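Local coordinates for putative DNA-binding protein (Salmonella choleraesuis, PDB 2HX0) that probably binds DNA and carries a histidine-lined magnesium site, at residues A[16-21]-A[123-128]. The protein carries 2 engineered substitutions. Sequence-based numbering, arbitrary orientation.
Sequences STARFY and GELPAL
Arg19 and Glu124 form an antiparallel hydrogen-bonded pair: Glu124 N donates to Arg19 O over 2.8 Å, and Arg19 N returns a bond of 2.9 Å to Glu124 O. Beyond this pair the regular bridging stops, although the chains stay close, and the Ser16 hydroxyl makes the next link. With OG swung anti to its own N (chi1 180°), Ser16 accepts Ala127 N at 3.1 Å, a fairly straight bond (159° at the hydrogen), while its hydroxyl donates to Thr17 O. It thereby ties the start of segment 16-21 to the type I turn Leu125–Leu128. Arg19 and Glu124 run side by side on one face of the sheet, and Glu124 CG lies over one face of the guanidinium, 3.7 Å from Arg19 NH2. The carboxylate is joined to that nitrogen through a water rather than directly; it is held by Arg148, in a salt bridge, and by the backbone N of Arg45 and Ala46. A bend at chi3 (65°) turns the guanidinium so that NE and NH2 both grip Tyr21 OH, side-on and in plane, which should fix the rotation of the guanidinium. Pro126 CG approaches Arg19 NH1 to 3.5 Å, and Glu124 CB meets the edge of the Tyr21 ring. On the other sheet face, the Phe20 ring nears Gly123 CA (3.6 Å from CD2). Beside them, outside regular strand, Ala18 CB packs on Leu125 CD2. This is the edge-strand pairing of the PCC domain's antiparallel sheet: strand 113-124 separates strand 15-25 from strand 47-56, and two neighbouring subunits extend the sheet, one pairing at Phe20 and Tyr21, the other at Ser16.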
ATOM      1  N   SER A  16      -3.539   0.466  18.728  1.00 10.69           N
ATOM      2  CA  SER A  16      -4.934   0.868  18.586  1.00  9.83           C
ATOM      3  C   SER A  16      -5.717  -0.006  17.615  1.00 10.46           C
ATOM      4  O   SER A  16      -5.149  -0.599  16.697  1.00 11.13           O
ATOM      5  CB  SER A  16      -5.018   2.322  18.104  1.00 11.10           C
ATOM      6  OG  SER A  16      -6.365   2.741  17.949  1.00 10.90           O
ATOM      7  N   THR A  17      -7.026  -0.090  17.833  1.00 10.09           N
ATOM      8  CA  THR A  17      -7.895  -0.817  16.921  1.00 10.72           C
ATOM      9  C   THR A  17      -8.080   0.224  15.819  1.00 10.29           C
ATOM     10  O   THR A  17      -7.658   1.370  15.975  1.00 11.98           O
ATOM     11  CB  THR A  17      -9.267  -1.101  17.552  1.00 17.35           C
ATOM     12  OG1 THR A  17      -9.875   0.138  17.939  1.00 22.23           O
ATOM     13  CG2 THR A  17      -9.114  -1.987  18.778  1.00 21.43           C
ATOM     14  N   ALA A  18      -8.688  -0.157  14.708  1.00  9.57           N
ATOM     15  CA  ALA A  18      -8.897   0.809  13.645  1.00  9.60           C
ATOM     16  C   ALA A  18     -10.331   0.804  13.162  1.00  9.51           C
ATOM     17  O   ALA A  18     -11.012  -0.220  13.199  1.00 10.95           O
ATOM     18  CB  ALA A  18      -7.962   0.516  12.477  1.00 11.38           C
ATOM     19  N   ARG A  19     -10.788   1.977  12.737  1.00  9.14           N
ATOM     20  CA  ARG A  19     -12.115   2.147  12.171  1.00  9.40           C
ATOM     21  C   ARG A  19     -11.798   2.536  10.730  1.00  9.40           C
ATOM     22  O   ARG A  19     -10.936   3.380  10.501  1.00 10.46           O
ATOM     23  CB  ARG A  19     -12.860   3.280  12.883  1.00 16.18           C
ATOM     24  CG  ARG A  19     -14.314   3.424  12.460  1.00 22.73           C
ATOM     25  CD  ARG A  19     -15.061   4.416  13.343  1.00 26.79           C
ATOM     26  NE  ARG A  19     -14.551   5.777  13.209  1.00 30.72           N
ATOM     27  CZ  ARG A  19     -13.929   6.448  14.173  1.00 30.13           C
ATOM     28  NH1 ARG A  19     -13.732   5.887  15.357  1.00 32.88           N
ATOM     29  NH2 ARG A  19     -13.516   7.688  13.954  1.00 31.89           N
ATOM     30  N   PHE A  20     -12.470   1.920   9.764  1.00  7.10           N
ATOM     31  CA  PHE A  20     -12.198   2.236   8.366  1.00  7.74           C
ATOM     32  C   PHE A  20     -13.324   2.963   7.667  1.00  7.72           C
ATOM     33  O   PHE A  20     -14.499   2.795   7.993  1.00 10.16           O
ATOM     34  CB  PHE A  20     -11.859   0.968   7.587  1.00  8.84           C
ATOM     35  CG  PHE A  20     -10.594   0.316   8.046  1.00  7.36           C
ATOM     36  CD1 PHE A  20     -10.605  -0.600   9.096  1.00  8.20           C
ATOM     37  CD2 PHE A  20      -9.378   0.662   7.469  1.00  8.59           C
ATOM     38  CE1 PHE A  20      -9.413  -1.163   9.568  1.00  9.04           C
ATOM     39  CE2 PHE A  20      -8.183   0.109   7.933  1.00  7.95           C
ATOM     40  CZ  PHE A  20      -8.204  -0.804   8.983  1.00  9.59           C
ATOM     41  N   TYR A  21     -12.941   3.775   6.694  1.00  8.84           N
ATOM     42  CA  TYR A  21     -13.885   4.551   5.908  1.00  9.68           C
ATOM     43  C   TYR A  21     -13.635   4.289   4.435  1.00  9.97           C
ATOM     44  O   TYR A  21     -12.492   4.261   3.991  1.00 11.60           O
ATOM     45  CB  TYR A  21     -13.709   6.045   6.165  1.00 10.72           C
ATOM     46  CG  TYR A  21     -14.007   6.489   7.576  1.00 10.30           C
ATOM     47  CD1 TYR A  21     -13.045   6.396   8.574  1.00 11.18           C
ATOM     48  CD2 TYR A  21     -15.252   7.017   7.908  1.00 12.87           C
ATOM     49  CE1 TYR A  21     -13.313   6.826   9.874  1.00 13.73           C
ATOM     50  CE2 TYR A  21     -15.531   7.448   9.203  1.00 14.73           C
ATOM     51  CZ  TYR A  21     -14.558   7.350  10.178  1.00 15.01           C
ATOM     52  OH  TYR A  21     -14.839   7.789  11.451  1.00 19.39           O
ATOM     53  N   GLY A 123      -7.983   4.443   7.158  1.00  7.64           N
ATOM     54  CA  GLY A 123      -8.045   3.899   8.502  1.00  8.01           C
ATOM     55  C   GLY A 123      -7.856   5.002   9.525  1.00  8.89           C
ATOM     56  O   GLY A 123      -7.116   5.952   9.283  1.00  9.67           O
ATOM     57  N   GLU A 124      -8.553   4.889  10.652  1.00  7.89           N
ATOM     58  CA  GLU A 124      -8.455   5.851  11.752  1.00  7.92           C
ATOM     59  C   GLU A 124      -8.145   5.030  13.002  1.00  8.59           C
ATOM     60  O   GLU A 124      -8.737   3.972  13.217  1.00  9.27           O
ATOM     61  CB  GLU A 124      -9.778   6.607  11.936  1.00 11.41           C
ATOM     62  CG  GLU A 124      -9.940   7.299  13.303  1.00 11.64           C
ATOM     63  CD  GLU A 124      -9.131   8.583  13.455  1.00 13.04           C
ATOM     64  OE1 GLU A 124      -8.176   8.799  12.683  1.00 12.04           O
ATOM     65  OE2 GLU A 124      -9.447   9.380  14.364  1.00 13.49           O
ATOM     66  N   LEU A 125      -7.210   5.512  13.815  1.00  7.81           N
ATOM     67  CA  LEU A 125      -6.815   4.811  15.040  1.00  9.05           C
ATOM     68  C   LEU A 125      -7.396   5.580  16.229  1.00  8.97           C
ATOM     69  O   LEU A 125      -6.773   6.506  16.744  1.00 10.03           O
ATOM     70  CB  LEU A 125      -5.287   4.760  15.117  1.00  8.91           C
ATOM     71  CG  LEU A 125      -4.647   4.115  13.882  1.00 10.93           C
ATOM     72  CD1 LEU A 125      -3.166   4.462  13.806  1.00 13.68           C
ATOM     73  CD2 LEU A 125      -4.863   2.612  13.932  1.00 12.14           C
ATOM     74  N   PRO A 126      -8.596   5.182  16.695  1.00 11.60           N
ATOM     75  CA  PRO A 126      -9.278   5.842  17.812  1.00 12.04           C
ATOM     76  C   PRO A 126      -8.539   5.994  19.137  1.00 11.53           C
ATOM     77  O   PRO A 126      -8.866   6.886  19.916  1.00 12.82           O
ATOM     78  CB  PRO A 126     -10.567   5.028  17.963  1.00 14.14           C
ATOM     79  CG  PRO A 126     -10.790   4.457  16.587  1.00 14.89           C
ATOM     80  CD  PRO A 126      -9.388   4.035  16.216  1.00 12.45           C
ATOM     81  N   ALA A 127      -7.555   5.143  19.405  1.00 11.16           N
ATOM     82  CA  ALA A 127      -6.827   5.236  20.667  1.00 12.37           C
ATOM     83  C   ALA A 127      -5.612   6.154  20.599  1.00 12.22           C
ATOM     84  O   ALA A 127      -4.944   6.391  21.611  1.00 13.74           O
ATOM     85  CB  ALA A 127      -6.399   3.839  21.127  1.00 15.70           C
ATOM     86  N   LEU A 128      -5.331   6.688  19.414  1.00 10.17           N
ATOM     87  CA  LEU A 128      -4.169   7.550  19.240  1.00  8.80           C
ATOM     88  C   LEU A 128      -4.497   8.905  18.630  1.00  8.59           C
ATOM     89  O   LEU A 128      -5.589   9.127  18.115  1.00 10.15           O
ATOM     90  CB  LEU A 128      -3.147   6.854  18.334  1.00 10.56           C
ATOM     91  CG  LEU A 128      -2.694   5.449  18.739  1.00 10.84           C
ATOM     92  CD1 LEU A 128      -1.891   4.832  17.604  1.00 12.32           C
ATOM     93  CD2 LEU A 128      -1.857   5.510  20.012  1.00 11.27           C
TER
HETATM   94  O   HOH W   1     -11.690   9.240  15.727  1.00 21.34           O